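Local coordinates for snrnp sm-like protein (Pyrococcus abyssi, PDB 1H64), which probably binds RNA as an archaeal Sm-like protein that assembles into a seven-membered ring, at residues Phe25-Arg30 / Ile60-Asp65; Arg30-Asp35 / Asn39-Asp44. All coordinates share one frame; numbering follows the deposited sequence.

Overall arrangement
Both contacts use strand 25-34, and their segments meet at R30, which touches across contact 2 alone. They sit at different depths. Contact 1 is the core one: every residue that touches is buried, the chemistry is purely apolar, and no hydrogen bond crosses it. Contact 2 is partly buried. It is a hairpin held by backbone hydrogen bonds and a D35-N39 pair near the turn, and interrupted by a beta bulge. Along the chain it is nested inside the loop that contact 1 closes. Strand 40-42 lies between strands 25-34 and 60-62 in one curled sheet, and the contacts meet through it, I62 N bonding V40 O and G64 N bonding N39 OD1. Both also touch the second subunit.

Contact 1 of 2, residues Phe25-Arg30 / Ile60-Asp65; sequences FEFRGR and IVIRGD
F27 meets I60 and I62 through side chains alone, and the contact is small, burying about 140 Å² in all. The apolar touching is done by the two isoleucine CD1 methyls. I62 CD1 lies 3.5 Å from F27 CD1 and also reaches CB and CG, so it sits at the root of the ring. The two side chains slide past each other in opposite directions. On the same side of the ring plane, I60 CD1 reaches the far end of the ring, 3.9 Å from F27 CE2, and its chain crosses that of F27 at about a right angle. Both methyls approach the ring obliquely. In I60, CG1 stands anti to the backbone N (chi1 -172°) and the chain is extended, which carries CD1 out to the ring.

No hydrogen bond links the segments. The backbones stay apart, with F27 CA and I62 CA 9.0 Å from each other. F27 instead bonds through its backbone to V19, while L42 of strand 40-42 and M47 of strand 45-49 pack on its side chain. V61 and I62 pair with a strand of the second subunit. This apolar filling between strands of one strongly bent sheet is characteristic of the Sm fold, a small barrel-like domain.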
# COMPACT_ATOMS: atom_id res chain seq x y z
N PHE C 25 -10.12 -5.76 15.21
CA PHE C 25 -9.34 -5.30 16.34
C PHE C 25 -9.78 -3.84 16.57
O PHE C 25 -9.98 -3.11 15.60
CB PHE C 25 -7.89 -5.39 15.90
CG PHE C 25 -6.89 -5.01 16.93
CD1 PHE C 25 -6.77 -5.75 18.10
CD2 PHE C 25 -6.01 -3.97 16.69
CE1 PHE C 25 -5.77 -5.44 19.01
CE2 PHE C 25 -5.01 -3.66 17.59
CZ PHE C 25 -4.89 -4.39 18.75
N GLU C 26 -9.94 -3.41 17.82
CA GLU C 26 -10.38 -2.03 18.03
C GLU C 26 -9.90 -1.28 19.26
O GLU C 26 -9.35 -1.87 20.19
CB GLU C 26 -11.91 -1.96 17.95
CG GLU C 26 -12.66 -3.10 18.62
CD GLU C 26 -14.15 -3.09 18.30
OE1 GLU C 26 -14.51 -3.17 17.10
OE2 GLU C 26 -14.98 -3.00 19.23
N PHE C 27 -10.08 0.03 19.23
CA PHE C 27 -9.72 0.88 20.35
C PHE C 27 -10.96 1.65 20.76
O PHE C 27 -11.82 1.95 19.93
CB PHE C 27 -8.64 1.90 19.98
CG PHE C 27 -7.27 1.32 19.82
CD1 PHE C 27 -6.69 1.18 18.56
CD2 PHE C 27 -6.52 0.96 20.94
CE1 PHE C 27 -5.40 0.70 18.42
CE2 PHE C 27 -5.22 0.48 20.80
CZ PHE C 27 -4.66 0.35 19.54
N ARG C 28 -11.07 1.93 22.06
CA ARG C 28 -12.19 2.71 22.56
C ARG C 28 -11.60 3.69 23.55
O ARG C 28 -10.71 3.34 24.33
CB ARG C 28 -13.24 1.82 23.24
CG ARG C 28 -13.67 0.63 22.40
CD ARG C 28 -15.11 0.22 22.68
NE ARG C 28 -16.07 1.19 22.16
CZ ARG C 28 -17.38 0.99 22.08
NH1 ARG C 28 -17.91 -0.15 22.49
NH2 ARG C 28 -18.16 1.94 21.59
N GLY C 29 -12.06 4.94 23.49
CA GLY C 29 -11.54 5.94 24.40
C GLY C 29 -12.21 7.27 24.16
O GLY C 29 -13.13 7.38 23.35
N ARG C 30 -11.77 8.29 24.88
CA ARG C 30 -12.34 9.61 24.72
C ARG C 30 -11.53 10.35 23.66
O ARG C 30 -10.32 10.48 23.77
CB ARG C 30 -12.30 10.38 26.05
CG ARG C 30 -13.00 11.74 26.02
CD ARG C 30 -13.09 12.34 27.42
NE ARG C 30 -11.83 12.24 28.14
CZ ARG C 30 -10.91 13.20 28.20
NH1 ARG C 30 -11.12 14.36 27.59
NH2 ARG C 30 -9.79 12.99 28.87
N ILE C 60 -3.35 7.77 23.72
CA ILE C 60 -2.75 7.08 22.58
C ILE C 60 -3.05 7.76 21.25
O ILE C 60 -4.19 8.17 21.00
CB ILE C 60 -3.23 5.62 22.50
CG1 ILE C 60 -2.45 4.87 21.41
CG2 ILE C 60 -4.73 5.56 22.20
CD1 ILE C 60 -2.73 3.39 21.36
N VAL C 61 -2.02 7.88 20.42
CA VAL C 61 -2.14 8.48 19.08
C VAL C 61 -2.22 7.30 18.10
O VAL C 61 -1.30 6.49 18.04
CB VAL C 61 -0.91 9.35 18.76
CG1 VAL C 61 -1.10 10.04 17.38
CG2 VAL C 61 -0.73 10.39 19.85
N ILE C 62 -3.32 7.22 17.36
CA ILE C 62 -3.58 6.17 16.40
C ILE C 62 -3.44 6.72 14.97
O ILE C 62 -4.06 7.73 14.64
CB ILE C 62 -5.01 5.64 16.56
CG1 ILE C 62 -5.22 5.09 17.99
CG2 ILE C 62 -5.27 4.52 15.57
CD1 ILE C 62 -6.67 4.65 18.26
N ARG C 63 -2.66 6.06 14.12
CA ARG C 63 -2.52 6.58 12.75
C ARG C 63 -3.71 6.20 11.90
O ARG C 63 -4.14 5.05 11.85
CB ARG C 63 -1.20 6.10 12.12
CG ARG C 63 0.04 6.94 12.55
CD ARG C 63 1.12 6.86 11.46
NE ARG C 63 1.08 5.50 10.96
CZ ARG C 63 1.03 5.14 9.69
NH1 ARG C 63 1.04 6.02 8.69
NH2 ARG C 63 0.89 3.86 9.44
N GLY C 64 -4.25 7.19 11.18
CA GLY C 64 -5.42 6.93 10.34
C GLY C 64 -5.31 5.89 9.23
O GLY C 64 -6.31 5.28 8.85
N ASP C 65 -4.10 5.66 8.72
CA ASP C 65 -3.92 4.70 7.64
C ASP C 65 -4.33 3.28 8.00
O ASP C 65 -4.60 2.46 7.12
CB ASP C 65 -2.47 4.72 7.15
CG ASP C 65 -2.26 3.89 5.89
OD1 ASP C 65 -1.54 2.87 5.94
OD2 ASP C 65 -2.84 4.25 4.84

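Contact 2 of 2, residues Arg30-Asp35 / Asn39-Asp44; sequences RLIGYD and NVVLAD
I32 and V41 meet at a classic beta bulge in the hairpin of strands 25-34 and 40-42, part of the bent Sm-fold sheet. I32 and G33 both face V41, and the register shifts by one: I32 N bonds V41 O, and V41 N bonds G33 O from above the carbonyl plane. I32 CG1 lies between backbone N and carbonyl carbon (chi1 54°) and presses V41 CG1 at 3.5 Å, a tight fit. I32 CD1 fills the dip between V41 CG1 and A43 CB. R30 bends at chi3, and its NH2 rests 3.4 Å from A43 CB.

On the opposite face, the side chains of L31 and V40 cross at about a right angle, with L31 CD1 3.9 Å from V40 CB. L42 CD2 sits against L31 CD1, and Y34 CB against V40 CG1. The Y34 hydroxyl bonds H10.

Near the turn, D35 OD1 takes N39 N from above the carboxylate plane, and the syn lone pair of D35 OD2 takes N39 ND2 at 2.9 Å. Replacing D35 with an alanine would probably leave N39 N and ND2 without these acceptors and the N39 amide freer to turn. N39 OD1 bonds G64 N, and D35 N gives a third bond, to N39 O at 3.2 Å.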
# COMPACT_ATOMS: atom_id res chain seq x y z
N ARG C 30 -11.77 8.29 24.88
CA ARG C 30 -12.34 9.61 24.72
C ARG C 30 -11.53 10.35 23.66
O ARG C 30 -10.32 10.48 23.77
CB ARG C 30 -12.30 10.38 26.05
CG ARG C 30 -13.00 11.74 26.02
CD ARG C 30 -13.09 12.34 27.42
NE ARG C 30 -11.83 12.24 28.14
CZ ARG C 30 -10.91 13.20 28.20
NH1 ARG C 30 -11.12 14.36 27.59
NH2 ARG C 30 -9.79 12.99 28.87
N LEU C 31 -12.20 10.83 22.62
CA LEU C 31 -11.49 11.57 21.56
C LEU C 31 -11.01 12.95 22.02
O LEU C 31 -11.82 13.79 22.40
CB LEU C 31 -12.40 11.73 20.34
CG LEU C 31 -11.77 12.39 19.09
CD1 LEU C 31 -10.72 11.44 18.47
CD2 LEU C 31 -12.87 12.69 18.09
N ILE C 32 -9.70 13.20 21.99
CA ILE C 32 -9.22 14.51 22.41
C ILE C 32 -8.51 15.32 21.32
O ILE C 32 -8.21 16.50 21.52
CB ILE C 32 -8.29 14.41 23.65
CG1 ILE C 32 -7.15 13.43 23.40
CG2 ILE C 32 -9.10 13.97 24.87
CD1 ILE C 32 -6.16 13.32 24.58
N GLY C 33 -8.24 14.71 20.17
CA GLY C 33 -7.56 15.43 19.10
C GLY C 33 -7.60 14.63 17.81
O GLY C 33 -7.93 13.44 17.82
N TYR C 34 -7.29 15.29 16.70
CA TYR C 34 -7.30 14.62 15.41
C TYR C 34 -6.67 15.56 14.39
O TYR C 34 -6.41 16.72 14.69
CB TYR C 34 -8.74 14.32 14.98
CG TYR C 34 -9.58 15.55 14.65
CD1 TYR C 34 -9.64 16.04 13.35
CD2 TYR C 34 -10.27 16.23 15.65
CE1 TYR C 34 -10.37 17.19 13.05
CE2 TYR C 34 -11.00 17.39 15.36
CZ TYR C 34 -11.05 17.86 14.06
OH TYR C 34 -11.76 19.00 13.76
N ASP C 35 -6.38 15.04 13.21
CA ASP C 35 -5.86 15.89 12.15
C ASP C 35 -6.53 15.51 10.83
O ASP C 35 -7.33 14.58 10.78
CB ASP C 35 -4.33 15.81 12.04
CG ASP C 35 -3.83 14.42 11.73
OD1 ASP C 35 -4.54 13.66 11.04
OD2 ASP C 35 -2.70 14.10 12.16
N ASN C 39 -5.71 10.91 11.69
CA ASN C 39 -4.90 10.32 12.76
C ASN C 39 -5.71 10.84 13.95
O ASN C 39 -6.20 11.97 13.92
CB ASN C 39 -3.49 10.92 12.82
CG ASN C 39 -2.64 10.54 11.61
OD1 ASN C 39 -2.68 9.40 11.15
ND2 ASN C 39 -1.86 11.49 11.11
N VAL C 40 -5.88 10.02 14.99
CA VAL C 40 -6.67 10.48 16.14
C VAL C 40 -5.96 10.26 17.46
O VAL C 40 -5.03 9.46 17.55
CB VAL C 40 -8.07 9.79 16.19
CG1 VAL C 40 -8.89 10.19 14.96
CG2 VAL C 40 -7.93 8.27 16.27
N VAL C 41 -6.38 11.01 18.47
CA VAL C 41 -5.79 10.90 19.80
C VAL C 41 -6.91 10.57 20.77
O VAL C 41 -7.93 11.25 20.78
CB VAL C 41 -5.13 12.23 20.26
CG1 VAL C 41 -4.49 12.03 21.63
CG2 VAL C 41 -4.07 12.69 19.25
N LEU C 42 -6.72 9.50 21.55
CA LEU C 42 -7.73 9.11 22.52
C LEU C 42 -7.11 9.19 23.91
O LEU C 42 -5.89 9.02 24.06
CB LEU C 42 -8.19 7.67 22.28
CG LEU C 42 -8.71 7.29 20.90
CD1 LEU C 42 -9.10 5.83 20.92
CD2 LEU C 42 -9.90 8.14 20.53
N ALA C 43 -7.96 9.48 24.90
CA ALA C 43 -7.54 9.55 26.30
C ALA C 43 -8.25 8.40 27.03
O ALA C 43 -9.36 8.01 26.64
CB ALA C 43 -7.94 10.90 26.91
N ASP C 44 -7.61 7.86 28.07
CA ASP C 44 -8.16 6.74 28.85
C ASP C 44 -8.62 5.65 27.90
O ASP C 44 -9.77 5.23 27.94
CB ASP C 44 -9.35 7.20 29.71
CG ASP C 44 -8.99 8.34 30.65
OD1 ASP C 44 -7.90 8.29 31.28
OD2 ASP C 44 -9.79 9.29 30.77